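Membrane lipoprotein family protein (Aeropyrum pernix, PDB 4PEV) binds adenosine and probably serves as the substrate-binding lipoprotein of an ABC transporter for nucleosides or related solutes. Local coordinates at residues C[131-135]-C[136-140]; C[204-207]-C[208-212]; C[381-384]-C[385-389]. All coordinates share one frame; numbering follows the deposited sequence.

How the contacts relate
Contact 1 and contact 2 lie on opposite sides of the chain's centre, with their own centres about 39 Å apart and their nearest atoms about 21 Å apart. Contact 1 leads into strand 137-141 of the six-stranded parallel sheet; contact 2 lies on helix 196-214, which joins strands 186-191 and 222-226 of the mixed sheet. Contact 3, on helix 375-389, has its centre about 13 Å from that of contact 2 and touches it: Tyr211 OH meets Glu383 OE2 at 2.8 Å, probably a hydrogen bond, and Leu384 packs against Tyr207. All three lie away from the residues that bind adenosine, the side chain of Tyr205 being about 11 Å from the ligand.

Contact 1 (C[131-135]-C[136-140]); sequences PRYPE and QKYAL
Tyr133 and Gln136 close a type I beta turn that carries the chain from helix 123-132 into strand 137-141, the second half of a beta-alpha-beta unit begun by strand 114-118. The backbone supplies the bond of the turn: Gln136 N donates to Tyr133 O at 2.9 Å. On the same pair of residues the two CB atoms meet at 3.8 Å, and Gln136 CB also sits 3.4 Å from Tyr133 O.

The aromatic contact is made by the hydroxyl of Tyr138, which lies 3.8 Å from Tyr133 CB and 3.9 Å from Tyr133 CD2. The two tyrosine side chains cross obliquely, and Tyr138 OH finds its polar partner in Ser107 of helix 99-108. Arg132, at the end of the preceding helix, forms salt bridges with Asp104 and Glu100 of that same helix, so both sides of the turn are tied to it.

A further polar bond is made by the Gln136 amide. With CG anti to the backbone N (chi1 178°), a bend at the next torsion carries the amide forward to the carbonyl of the next residue. NE2 is held by two carbonyl oxygens, Tyr112 O and Lys137 O. The second of these bonds is formed within the strand's first residues: Gln136 NE2 reaches Lys137 O at 3.0 Å, and that oxygen lies close to the amide plane.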
# COMPACT_ATOMS: atom_id res chain seq x y z
N PRO C 131 -0.43 21.64 -18.22
CA PRO C 131 -0.25 23.04 -18.66
C PRO C 131 -1.11 23.44 -19.88
O PRO C 131 -1.50 24.59 -19.96
CB PRO C 131 1.25 23.14 -18.95
CG PRO C 131 1.68 21.74 -19.22
CD PRO C 131 0.84 20.89 -18.31
N ARG C 132 -1.40 22.51 -20.80
CA ARG C 132 -2.38 22.77 -21.88
C ARG C 132 -3.83 23.10 -21.45
O ARG C 132 -4.55 23.69 -22.22
CB ARG C 132 -2.50 21.57 -22.82
CG ARG C 132 -1.23 21.15 -23.51
CD ARG C 132 -1.56 20.12 -24.57
NE ARG C 132 -0.64 18.99 -24.52
CZ ARG C 132 -0.88 17.79 -25.03
NH1 ARG C 132 -2.02 17.52 -25.66
NH2 ARG C 132 0.03 16.82 -24.92
N TYR C 133 -4.27 22.69 -20.26
CA TYR C 133 -5.65 22.99 -19.81
C TYR C 133 -5.63 23.61 -18.42
O TYR C 133 -6.05 22.98 -17.46
CB TYR C 133 -6.51 21.72 -19.78
CG TYR C 133 -6.54 20.98 -21.09
CD1 TYR C 133 -7.45 21.30 -22.06
CD2 TYR C 133 -5.65 19.95 -21.35
CE1 TYR C 133 -7.49 20.64 -23.27
CE2 TYR C 133 -5.67 19.27 -22.55
CZ TYR C 133 -6.60 19.62 -23.50
OH TYR C 133 -6.65 18.97 -24.69
N PRO C 134 -5.15 24.86 -18.32
CA PRO C 134 -4.84 25.38 -16.98
C PRO C 134 -6.06 25.59 -16.08
O PRO C 134 -5.90 25.75 -14.86
CB PRO C 134 -4.13 26.72 -17.27
CG PRO C 134 -3.95 26.80 -18.75
CD PRO C 134 -4.92 25.85 -19.37
N GLU C 135 -7.25 25.59 -16.67
CA GLU C 135 -8.49 25.76 -15.92
C GLU C 135 -9.17 24.42 -15.57
O GLU C 135 -10.18 24.38 -14.88
CB GLU C 135 -9.44 26.67 -16.72
CG GLU C 135 -8.95 28.12 -16.78
CD GLU C 135 -9.89 29.05 -17.56
OE1 GLU C 135 -11.05 28.66 -17.86
OE2 GLU C 135 -9.46 30.18 -17.89
N GLN C 136 -8.59 23.32 -16.04
CA GLN C 136 -8.99 21.98 -15.63
C GLN C 136 -8.24 21.63 -14.36
O GLN C 136 -7.01 21.67 -14.37
CB GLN C 136 -8.63 20.95 -16.71
CG GLN C 136 -8.96 19.50 -16.38
CD GLN C 136 -10.42 19.33 -16.06
OE1 GLN C 136 -11.27 19.64 -16.88
NE2 GLN C 136 -10.73 18.86 -14.85
N LYS C 137 -8.98 21.28 -13.30
CA LYS C 137 -8.38 20.83 -12.04
C LYS C 137 -8.12 19.33 -12.03
O LYS C 137 -8.96 18.56 -12.49
CB LYS C 137 -9.26 21.15 -10.85
CG LYS C 137 -9.91 22.50 -10.91
CD LYS C 137 -10.29 22.99 -9.52
CE LYS C 137 -11.40 24.03 -9.58
NZ LYS C 137 -12.69 23.43 -10.05
N TYR C 138 -6.97 18.94 -11.47
CA TYR C 138 -6.52 17.55 -11.40
C TYR C 138 -6.11 17.20 -9.98
O TYR C 138 -5.50 18.01 -9.31
CB TYR C 138 -5.30 17.36 -12.27
CG TYR C 138 -5.49 17.67 -13.73
CD1 TYR C 138 -5.99 16.73 -14.61
CD2 TYR C 138 -5.13 18.91 -14.25
CE1 TYR C 138 -6.15 17.01 -15.94
CE2 TYR C 138 -5.27 19.20 -15.59
CZ TYR C 138 -5.79 18.25 -16.42
OH TYR C 138 -5.94 18.53 -17.75
N ALA C 139 -6.42 15.98 -9.54
CA ALA C 139 -5.78 15.41 -8.35
C ALA C 139 -4.97 14.18 -8.74
O ALA C 139 -5.50 13.26 -9.34
CB ALA C 139 -6.80 15.08 -7.28
N LEU C 140 -3.68 14.21 -8.45
CA LEU C 140 -2.80 13.07 -8.70
C LEU C 140 -2.66 12.33 -7.39
O LEU C 140 -2.30 12.93 -6.39
CB LEU C 140 -1.44 13.56 -9.19
CG LEU C 140 -0.42 12.51 -9.63
CD1 LEU C 140 -1.02 11.42 -10.53
CD2 LEU C 140 0.75 13.18 -10.33

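Contact 2 (C[204-207]-C[208-212]); sequences GYLY and GVQYY
Tyr207 and Tyr211, one helical turn apart on helix 196-214, lie side by side and point the same way. From CB of Tyr207, a chi1 of -180° turns the ring away from its own N, and the CD1 edge lies beside the amide of Gly208. Further along, CE1 meets Tyr211 CD2 at 3.7 Å. The hydroxyl at the tip, OH, lies equally close to Tyr211 CD2 and a little farther from CE2. The rings are inclined by 32° with centroids 5.9 Å apart, an oblique pairing. Beneath them the backbone is regular: Tyr211 N donates to Tyr207 O at 2.8 Å and Gln210 N to Leu206 O at 2.9 Å. Beside this pair, the Leu206 and Gln210 side chains lie side by side, with CD1 of Leu206 4.2 Å from CG of Gln210.

Nearly every residue here is buried. Tyr207 meets Phe395 edge-to-face and touches Leu384 of helix 375-389, while Tyr211 OH is hydrogen-bonded to Glu383 of that helix. Elsewhere around the helix, Tyr205 packs on Val166 and Ala170 of helix 159-181 and on Trp224 of strand 222-226, the strand that the helix leads into.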
# COMPACT_ATOMS: atom_id res chain seq x y z
N GLY C 204 11.58 1.13 3.46
CA GLY C 204 11.00 1.12 4.80
C GLY C 204 10.91 -0.28 5.38
O GLY C 204 11.07 -0.47 6.58
N TYR C 205 10.64 -1.25 4.51
CA TYR C 205 10.44 -2.62 4.94
C TYR C 205 11.76 -3.21 5.39
O TYR C 205 11.82 -3.83 6.44
CB TYR C 205 9.81 -3.43 3.80
CG TYR C 205 9.44 -4.86 4.14
CD1 TYR C 205 8.60 -5.16 5.22
CD2 TYR C 205 9.90 -5.92 3.36
CE1 TYR C 205 8.24 -6.47 5.52
CE2 TYR C 205 9.54 -7.24 3.65
CZ TYR C 205 8.71 -7.50 4.73
OH TYR C 205 8.38 -8.80 5.02
N LEU C 206 12.81 -3.02 4.59
CA LEU C 206 14.16 -3.47 4.94
C LEU C 206 14.67 -2.75 6.18
O LEU C 206 15.26 -3.35 7.07
CB LEU C 206 15.12 -3.20 3.80
CG LEU C 206 16.56 -3.71 3.92
CD1 LEU C 206 16.66 -5.19 4.25
CD2 LEU C 206 17.29 -3.41 2.63
N TYR C 207 14.45 -1.44 6.22
CA TYR C 207 14.81 -0.67 7.39
C TYR C 207 14.23 -1.33 8.61
O TYR C 207 14.94 -1.58 9.57
CB TYR C 207 14.30 0.77 7.29
CG TYR C 207 14.66 1.59 8.49
CD1 TYR C 207 13.87 1.57 9.62
CD2 TYR C 207 15.81 2.37 8.52
CE1 TYR C 207 14.19 2.30 10.74
CE2 TYR C 207 16.15 3.12 9.65
CZ TYR C 207 15.32 3.06 10.75
OH TYR C 207 15.60 3.78 11.89
N GLY C 208 12.92 -1.58 8.58
CA GLY C 208 12.21 -2.15 9.72
C GLY C 208 12.72 -3.51 10.15
O GLY C 208 12.70 -3.83 11.32
N VAL C 209 13.16 -4.32 9.20
CA VAL C 209 13.68 -5.66 9.51
C VAL C 209 15.06 -5.54 10.16
O VAL C 209 15.34 -6.24 11.13
CB VAL C 209 13.80 -6.55 8.25
CG1 VAL C 209 14.66 -7.79 8.52
CG2 VAL C 209 12.42 -6.95 7.74
N GLN C 210 15.91 -4.67 9.62
CA GLN C 210 17.25 -4.48 10.16
C GLN C 210 17.18 -3.84 11.53
O GLN C 210 18.00 -4.15 12.39
CB GLN C 210 18.10 -3.61 9.25
CG GLN C 210 18.43 -4.22 7.90
CD GLN C 210 19.29 -5.44 8.03
OE1 GLN C 210 18.88 -6.44 8.60
NE2 GLN C 210 20.50 -5.38 7.49
N TYR C 211 16.20 -2.96 11.72
CA TYR C 211 15.98 -2.31 13.00
C TYR C 211 15.72 -3.39 14.03
O TYR C 211 16.39 -3.46 15.05
CB TYR C 211 14.80 -1.35 12.89
CG TYR C 211 14.55 -0.43 14.07
CD1 TYR C 211 13.76 -0.83 15.14
CD2 TYR C 211 15.05 0.88 14.08
CE1 TYR C 211 13.50 0.02 16.20
CE2 TYR C 211 14.80 1.73 15.14
CZ TYR C 211 14.02 1.29 16.20
OH TYR C 211 13.75 2.13 17.26
N TYR C 212 14.75 -4.25 13.73
CA TYR C 212 14.42 -5.38 14.59
C TYR C 212 15.66 -6.22 14.88
O TYR C 212 16.00 -6.42 16.02
CB TYR C 212 13.35 -6.24 13.94
CG TYR C 212 12.92 -7.38 14.81
CD1 TYR C 212 11.98 -7.20 15.80
CD2 TYR C 212 13.48 -8.64 14.65
CE1 TYR C 212 11.58 -8.24 16.60
CE2 TYR C 212 13.09 -9.70 15.46
CZ TYR C 212 12.14 -9.49 16.43
OH TYR C 212 11.76 -10.55 17.22

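Contact 3 (C[381-384]-C[385-389])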
# COMPACT_ATOMS: atom_id res chain seq x y z
N VAL C 381 7.67 -1.66 17.55
CA VAL C 381 6.71 -0.92 16.70
C VAL C 381 6.48 0.45 17.30
O VAL C 381 6.71 1.45 16.65
CB VAL C 381 5.33 -1.63 16.59
CG1 VAL C 381 4.26 -0.68 16.05
CG2 VAL C 381 5.44 -2.87 15.71
N GLU C 382 6.03 0.47 18.55
CA GLU C 382 5.73 1.70 19.28
C GLU C 382 6.94 2.65 19.40
O GLU C 382 6.80 3.86 19.30
CB GLU C 382 5.15 1.35 20.66
CG GLU C 382 4.64 2.55 21.46
CD GLU C 382 3.73 3.47 20.65
OE1 GLU C 382 2.63 3.02 20.26
OE2 GLU C 382 4.11 4.64 20.41
N GLU C 383 8.12 2.09 19.60
CA GLU C 383 9.32 2.89 19.74
C GLU C 383 9.74 3.51 18.42
O GLU C 383 10.47 4.48 18.42
CB GLU C 383 10.46 2.04 20.34
CG GLU C 383 11.90 2.51 20.11
CD GLU C 383 12.92 1.49 20.62
OE1 GLU C 383 12.81 1.11 21.82
OE2 GLU C 383 13.80 1.05 19.83
N LEU C 384 9.31 2.94 17.29
CA LEU C 384 9.64 3.53 15.99
C LEU C 384 8.54 4.48 15.53
O LEU C 384 8.81 5.56 15.02
CB LEU C 384 9.87 2.46 14.94
CG LEU C 384 10.30 2.97 13.56
CD1 LEU C 384 11.47 3.95 13.64
CD2 LEU C 384 10.66 1.80 12.64
N LYS C 385 7.30 4.06 15.70
CA LYS C 385 6.13 4.89 15.44
C LYS C 385 6.29 6.24 16.11
O LYS C 385 5.98 7.27 15.51
CB LYS C 385 4.89 4.17 15.95
CG LYS C 385 3.61 4.97 16.09
CD LYS C 385 2.50 3.98 16.46
CE LYS C 385 1.48 4.53 17.46
NZ LYS C 385 0.18 4.83 16.80
N GLN C 386 6.81 6.24 17.33
CA GLN C 386 6.94 7.48 18.09
C GLN C 386 8.16 8.30 17.74
O GLN C 386 8.10 9.53 17.79
CB GLN C 386 6.88 7.23 19.60
CG GLN C 386 5.51 7.53 20.17
CD GLN C 386 4.97 8.87 19.66
OE1 GLN C 386 5.69 9.87 19.62
NE2 GLN C 386 3.70 8.88 19.24
N LYS C 387 9.25 7.65 17.37
CA LYS C 387 10.41 8.39 16.87
C LYS C 387 10.06 9.10 15.57
O LYS C 387 10.63 10.14 15.27
CB LYS C 387 11.62 7.47 16.71
CG LYS C 387 12.24 7.09 18.06
CD LYS C 387 13.21 5.92 18.00
CE LYS C 387 14.52 6.30 17.33
NZ LYS C 387 15.48 5.16 17.33
N ILE C 388 9.10 8.54 14.82
CA ILE C 388 8.69 9.08 13.51
C ILE C 388 7.75 10.26 13.65
O ILE C 388 7.99 11.32 13.07
CB ILE C 388 8.03 7.99 12.63
CG1 ILE C 388 9.11 7.04 12.08
CG2 ILE C 388 7.26 8.63 11.47
CD1 ILE C 388 8.58 5.79 11.42
N ILE C 389 6.67 10.06 14.40
CA ILE C 389 5.70 11.12 14.68
C ILE C 389 6.33 12.36 15.33
O ILE C 389 5.96 13.50 15.01
CB ILE C 389 4.55 10.60 15.57
CG1 ILE C 389 3.68 9.63 14.77
CG2 ILE C 389 3.73 11.76 16.15
CD1 ILE C 389 2.68 8.86 15.61
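Helix 375-389, which follows helix 358-372 in the C-terminal part of the chain, holds this contact in its last turns, where the residues divide into a polar side and an apolar one. On the polar side, Glu382 reaches forward to both Lys385 and Gln386. Its chain leaves CB trans to N (chi1 -174°) and then bends at chi2, bringing the carboxylate over the following turn. OE1 lies 3.4 Å from Lys385 CE, whereas OE2 meets Gln386 CG at 3.2 Å. The carboxylate and the Gln386 amide are nearly coplanar, their planes 10° apart. Glu382 OE1 and Lys385 NZ remain 4.6 Å apart, so any attraction between the charges probably acts at a distance.

Lys387 lays its aliphatic chain over the backbone of the preceding turn, with CD 3.1 Å from Glu383 O. On the apolar side, Leu384 CG lies 3.9 Å from Ile388 CD1. The main chain beneath is helical: Lys385 N donates to Val381 O at 2.8 Å, an oxygen that also accepts from Leu384 N, and Ile388 N donates to Leu384 O at 3.0 Å.

Toward helix 196-214, Lys387 NZ makes a weak hydrogen bond to Tyr211 OH, the hydroxyl that Glu383 also holds. Val381 and Leu384 face helix 159-181, against Ile169 and Ile168 respectively, and Ile388 touches Glu161 of the same helix and Ile393 in the loop that follows helix 375-389.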